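Local coordinates for protein transcriptional regulator KdgR (Pseudomonas aeruginosa, PDB 5Y6I) that probably binds DNA and acts as a transcription factor of the IclR family, with a helix-turn-helix domain joined to a GAF-like C-terminal domain, at residues L153-F158 with L189-R194; V226-V230 with L248-T252. One frame throughout, in Å; residues are numbered along the deposited sequence.

Contact 1: L153-F158 with L189-R194; sequences LVFAAF and LLEGIR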
loop_
_atom_site.group_PDB
_atom_site.type_symbol
_atom_site.label_atom_id
_atom_site.label_comp_id
_atom_site.label_asym_id
_atom_site.label_seq_id
_atom_site.Cartn_x
_atom_site.Cartn_y
_atom_site.Cartn_z
ATOM N N LEU A 153 -23.155 3.203 -1.798
ATOM C CA LEU A 153 -23.052 4.633 -1.517
ATOM C C LEU A 153 -21.721 4.981 -0.859
ATOM O O LEU A 153 -21.126 6.019 -1.173
ATOM C CB LEU A 153 -24.226 5.105 -0.657
ATOM C CG LEU A 153 -25.611 5.015 -1.311
ATOM C CD1 LEU A 153 -26.555 6.101 -0.811
ATOM C CD2 LEU A 153 -25.499 5.105 -2.808
ATOM N N VAL A 154 -21.229 4.136 0.051
ATOM C CA VAL A 154 -19.931 4.417 0.657
ATOM C C VAL A 154 -18.846 4.422 -0.411
ATOM O O VAL A 154 -18.032 5.348 -0.482
ATOM C CB VAL A 154 -19.606 3.417 1.778
ATOM C CG1 VAL A 154 -18.169 3.719 2.319
ATOM C CG2 VAL A 154 -20.650 3.483 2.887
ATOM N N PHE A 155 -18.834 3.406 -1.275
ATOM C CA PHE A 155 -17.934 3.414 -2.424
ATOM C C PHE A 155 -18.012 4.746 -3.186
ATOM O O PHE A 155 -17.013 5.462 -3.315
ATOM C CB PHE A 155 -18.254 2.221 -3.340
ATOM C CG PHE A 155 -17.646 0.891 -2.879
ATOM C CD1 PHE A 155 -16.293 0.778 -2.613
ATOM C CD2 PHE A 155 -18.438 -0.243 -2.719
ATOM C CE1 PHE A 155 -15.734 -0.434 -2.208
ATOM C CE2 PHE A 155 -17.884 -1.465 -2.300
ATOM C CZ PHE A 155 -16.526 -1.551 -2.052
ATOM N N ALA A 156 -19.202 5.117 -3.665
ATOM C CA ALA A 156 -19.335 6.386 -4.374
ATOM C C ALA A 156 -18.847 7.551 -3.532
ATOM O O ALA A 156 -18.330 8.541 -4.071
ATOM C CB ALA A 156 -20.790 6.626 -4.781
ATOM N N ALA A 157 -19.013 7.465 -2.215
ATOM C CA ALA A 157 -18.600 8.583 -1.380
ATOM C C ALA A 157 -17.084 8.726 -1.359
ATOM O O ALA A 157 -16.574 9.848 -1.296
ATOM C CB ALA A 157 -19.140 8.411 0.040
ATOM N N PHE A 158 -16.352 7.610 -1.438
ATOM C CA PHE A 158 -14.928 7.631 -1.169
ATOM C C PHE A 158 -14.038 7.360 -2.374
ATOM O O PHE A 158 -12.895 7.816 -2.372
ATOM C CB PHE A 158 -14.603 6.640 -0.049
ATOM C CG PHE A 158 -15.088 7.090 1.292
ATOM C CD1 PHE A 158 -16.376 6.809 1.711
ATOM C CD2 PHE A 158 -14.273 7.859 2.111
ATOM C CE1 PHE A 158 -16.836 7.248 2.941
ATOM C CE2 PHE A 158 -14.730 8.305 3.342
ATOM C CZ PHE A 158 -16.018 7.995 3.757
ATOM N N LEU A 189 -25.159 14.518 -0.593
ATOM C CA LEU A 189 -25.200 13.290 0.189
ATOM C C LEU A 189 -23.822 12.636 0.280
ATOM O O LEU A 189 -23.440 12.139 1.344
ATOM C CB LEU A 189 -26.233 12.315 -0.386
ATOM C CG LEU A 189 -26.180 10.959 0.323
ATOM C CD1 LEU A 189 -26.916 10.983 1.659
ATOM C CD2 LEU A 189 -26.707 9.854 -0.565
ATOM N N LEU A 190 -23.057 12.640 -0.809
ATOM C CA LEU A 190 -21.703 12.076 -0.770
ATOM C C LEU A 190 -20.790 12.866 0.160
ATOM O O LEU A 190 -19.935 12.295 0.839
ATOM C CB LEU A 190 -21.118 12.020 -2.181
ATOM C CG LEU A 190 -22.002 11.219 -3.136
ATOM C CD1 LEU A 190 -21.270 10.878 -4.423
ATOM C CD2 LEU A 190 -22.471 9.948 -2.417
ATOM N N GLU A 191 -20.965 14.178 0.209
ATOM C CA GLU A 191 -20.251 14.966 1.203
ATOM C C GLU A 191 -20.696 14.593 2.612
ATOM O O GLU A 191 -19.911 14.683 3.561
ATOM C CB GLU A 191 -20.468 16.454 0.902
ATOM C CG GLU A 191 -20.036 17.439 1.969
ATOM C CD GLU A 191 -20.254 18.865 1.509
ATOM O OE1 GLU A 191 -19.774 19.822 2.169
ATOM O OE2 GLU A 191 -20.904 19.020 0.460
ATOM N N GLY A 192 -21.944 14.155 2.767
ATOM C CA GLY A 192 -22.404 13.737 4.078
ATOM C C GLY A 192 -21.763 12.440 4.514
ATOM O O GLY A 192 -21.306 12.315 5.652
ATOM N N ILE A 193 -21.702 11.461 3.611
ATOM C CA ILE A 193 -21.169 10.157 3.978
ATOM C C ILE A 193 -19.703 10.266 4.419
ATOM O O ILE A 193 -19.236 9.464 5.242
ATOM C CB ILE A 193 -21.364 9.177 2.801
ATOM C CG1 ILE A 193 -22.813 9.208 2.318
ATOM C CG2 ILE A 193 -21.035 7.760 3.200
ATOM C CD1 ILE A 193 -23.071 8.342 1.100
ATOM N N ARG A 194 -18.961 11.263 3.911
ATOM C CA ARG A 194 -17.589 11.457 4.383
ATOM C C ARG A 194 -17.537 12.186 5.716
ATOM O O ARG A 194 -16.821 11.768 6.634
ATOM C CB ARG A 194 -16.761 12.250 3.390
ATOM C CG ARG A 194 -16.748 11.761 2.004
ATOM C CD ARG A 194 -16.396 12.980 1.144
ATOM N NE ARG A 194 -16.771 12.711 -0.227
ATOM C CZ ARG A 194 -17.067 13.653 -1.100
ATOM N NH1 ARG A 194 -17.044 14.935 -0.743
ATOM N NH2 ARG A 194 -17.408 13.307 -2.326
#

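Contact 2: V226-V230 with L248-T252; sequences VLTVV and LLATT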
loop_
_atom_site.group_PDB
_atom_site.type_symbol
_atom_site.label_atom_id
_atom_site.label_comp_id
_atom_site.label_asym_id
_atom_site.label_seq_id
_atom_site.Cartn_x
_atom_site.Cartn_y
_atom_site.Cartn_z
ATOM N N VAL A 226 -15.553 -2.232 1.933
ATOM C CA VAL A 226 -16.644 -1.672 2.715
ATOM C C VAL A 226 -17.203 -2.795 3.571
ATOM O O VAL A 226 -17.369 -3.924 3.093
ATOM C CB VAL A 226 -17.743 -1.061 1.827
ATOM C CG1 VAL A 226 -18.867 -0.437 2.692
ATOM C CG2 VAL A 226 -17.141 -0.017 0.916
ATOM N N LEU A 227 -17.450 -2.498 4.841
ATOM C CA LEU A 227 -17.980 -3.466 5.785
ATOM C C LEU A 227 -19.354 -2.979 6.215
ATOM O O LEU A 227 -19.566 -1.776 6.397
ATOM C CB LEU A 227 -17.047 -3.637 6.992
ATOM C CG LEU A 227 -17.119 -4.988 7.707
ATOM C CD1 LEU A 227 -15.820 -5.223 8.477
ATOM C CD2 LEU A 227 -18.319 -5.091 8.642
ATOM N N THR A 228 -20.279 -3.915 6.392
ATOM C CA THR A 228 -21.690 -3.593 6.277
ATOM C C THR A 228 -22.526 -4.534 7.127
ATOM O O THR A 228 -22.334 -5.753 7.067
ATOM C CB THR A 228 -22.105 -3.730 4.828
ATOM O OG1 THR A 228 -21.403 -4.861 4.322
ATOM C CG2 THR A 228 -21.693 -2.561 4.017
ATOM N N VAL A 229 -23.477 -3.971 7.870
ATOM C CA VAL A 229 -24.389 -4.729 8.714
ATOM C C VAL A 229 -25.788 -4.633 8.119
ATOM O O VAL A 229 -26.177 -3.599 7.564
ATOM C CB VAL A 229 -24.367 -4.200 10.161
ATOM C CG1 VAL A 229 -25.427 -4.907 11.024
ATOM C CG2 VAL A 229 -22.969 -4.360 10.764
ATOM N N VAL A 230 -26.564 -5.708 8.241
ATOM C CA VAL A 230 -27.822 -5.758 7.514
ATOM C C VAL A 230 -28.812 -6.652 8.251
ATOM O O VAL A 230 -28.426 -7.598 8.945
ATOM C CB VAL A 230 -27.547 -6.208 6.057
ATOM C CG1 VAL A 230 -26.920 -7.579 6.040
ATOM C CG2 VAL A 230 -28.799 -6.135 5.194
ATOM N N LEU A 248 -19.711 -0.961 14.436
ATOM C CA LEU A 248 -19.305 -0.991 13.034
ATOM C C LEU A 248 -18.027 -0.204 12.819
ATOM O O LEU A 248 -17.080 -0.693 12.186
ATOM C CB LEU A 248 -20.413 -0.427 12.146
ATOM C CG LEU A 248 -20.046 -0.338 10.657
ATOM C CD1 LEU A 248 -19.519 -1.652 10.076
ATOM C CD2 LEU A 248 -21.234 0.157 9.869
ATOM N N LEU A 249 -17.984 1.022 13.351
ATOM C CA LEU A 249 -16.823 1.889 13.165
ATOM C C LEU A 249 -15.608 1.362 13.920
ATOM O O LEU A 249 -14.505 1.289 13.365
ATOM C CB LEU A 249 -17.165 3.320 13.588
ATOM C CG LEU A 249 -18.108 4.100 12.641
ATOM C CD1 LEU A 249 -18.502 5.478 13.185
ATOM C CD2 LEU A 249 -17.472 4.243 11.265
ATOM N N ALA A 250 -15.789 0.987 15.189
ATOM C CA ALA A 250 -14.705 0.362 15.937
ATOM C C ALA A 250 -14.101 -0.805 15.164
ATOM O O ALA A 250 -12.870 -0.934 15.074
ATOM C CB ALA A 250 -15.212 -0.107 17.296
ATOM N N THR A 251 -14.951 -1.655 14.581
ATOM C CA THR A 251 -14.447 -2.758 13.767
ATOM C C THR A 251 -13.669 -2.235 12.564
ATOM O O THR A 251 -12.557 -2.692 12.285
ATOM C CB THR A 251 -15.600 -3.637 13.286
ATOM O OG1 THR A 251 -16.342 -4.134 14.405
ATOM C CG2 THR A 251 -15.066 -4.801 12.480
ATOM N N THR A 252 -14.243 -1.275 11.828
ATOM C CA THR A 252 -13.598 -0.861 10.585
ATOM C C THR A 252 -12.370 0.010 10.831
ATOM O O THR A 252 -11.362 -0.128 10.124
ATOM C CB THR A 252 -14.610 -0.173 9.672
ATOM O OG1 THR A 252 -15.313 0.861 10.382
ATOM C CG2 THR A 252 -15.606 -1.195 9.205
#

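Contact 1: L153-F158 with L189-R194
Ile193 packs as a knob into a hole formed by Leu153, Val154, Ala157 and Phe158. The motif is a helix-helix packing within the IclR C-terminal domain, on one side of its antiparallel sheet. The segments 153-158 and 189-194 cross almost perpendicularly, at -93°, with their axes 8.6 Å apart at closest approach. Ala157, with only a methyl, sits where the backbones come closest: Ala157 CA is 4.7 Å from Leu190 CA. Ala157 CB lies 3.6 Å from Ile193 CB.

The branches of Ile193 divide the hole. CG1 leans to the backbone N side (chi1 -51°) and carries CD1 to Leu153. There Ile193 CD1 is 3.8 Å from Leu153 O and 3.9 Å from Leu153 CB. CG2 touches the CB of Ala157 and, more loosely, CE1 of Phe158 and CG2 of Val154. Leu190 also points at the helix, and Leu190 CD1 meets Ala156 O at 3.8 Å. Beyond Ile193, Leu153 and Leu189 lie nearly perpendicular and meet through methyls, CD1 of Leu153 to CD2 of Leu189.

Further out, His199 of strand 199-202 touches Leu153, Val154, Leu189 and Ile193. Val154 and Phe158 also pack on Pro215, so the helix pair is seated on the sheet.

The polar part of the contact belongs to Arg194. Its CG lies over one face of the Phe158 ring, near the ring's margin. The chain then runs extended, and Arg194 NE donates to Ala157 O at 3.1 Å and a nearly straight 170°. The acceptor lies close to the guanidinium plane, at its edge. Ala157 is the second-last residue of helix 150-158, and Arg194 supplies a donor to its carbonyl oxygen. Over one face of the Arg194 guanidinium, Leu190 O sits 3.4 Å above the plane.

Contact 2: V226-V230 with L248-T252
Leu227 and Thr252 bring the two backbones nearest, with their CA atoms 7.0 Å apart. Thr228 and Leu248 follow, at 7.6 Å between CA atoms. The strand segment 226-230 and the helix segment 248-252 run roughly antiparallel, at 153° between their directions. Their axes come within 9.4 Å. This spacing is bridged by side chains.

Leu227 does most of the bridging. Its CG is anti to the backbone N (chi1 -154°), and the side chain reaches three helix residues. Leu227 CB meets the methyl CG2 of Thr252 at 3.6 Å. Leu227 CD1 touches CG2 of Thr251 at 4.1 Å, and there the two side chains lie nearly perpendicular. Leu227 CD2 meets CD1 of Leu248 at 3.9 Å; the two leucines pass antiparallel, side by side. The same Leu248 CD1 also lies 3.7 Å from Leu227 O. Val229, two residues along the strand, adds its CG2 to the edge of this methyl cluster at 4.4 Å from Leu248 CD1.

The arrangement is a helix laid on an antiparallel sheet, as in GAF-like domains. Strand 223-232 is the middle strand of five, hydrogen-bonded to strands 111-118 and 209-217. Helix 93-108 shares this face of the sheet: Leu227 packs on Leu101, and Thr251 on Pro100 and Leu104.

Both threonines present methyls to the strand. OG1 of Thr251 is hydrogen-bonded to Arg247 O in its own helix. In Thr252, OG1 is tucked against the backbone (chi1 51°). That brings OG1 near the carbonyl oxygens of Leu248 and Leu249 and leaves CG2 against Leu227. The alternation of the strand sends Thr228 the other way, where its OG1 is hydrogen-bonded to Phe113 O.

How the contacts relate
Contacts 1 and 2 lie on opposite faces of the same five-stranded sheet, with centres about 15 Å apart. Strand 223-232 joins them. Leu227 and Val229 point to helix 244-258 in contact 2, while Val226 points to helix 150-158 of contact 1. There CG2 of Val226 lies 3.4 Å from CZ of Phe155, and CG1 of Val226 lies 4.0 Å from CB of Val154. The contacts follow one another along the chain, contact 1 closing before contact 2 opens. Together they place helices on both sides of the sheet in the IclR C-terminal domain. In IclR relatives this domain binds effectors; no such role is implied for these two contacts.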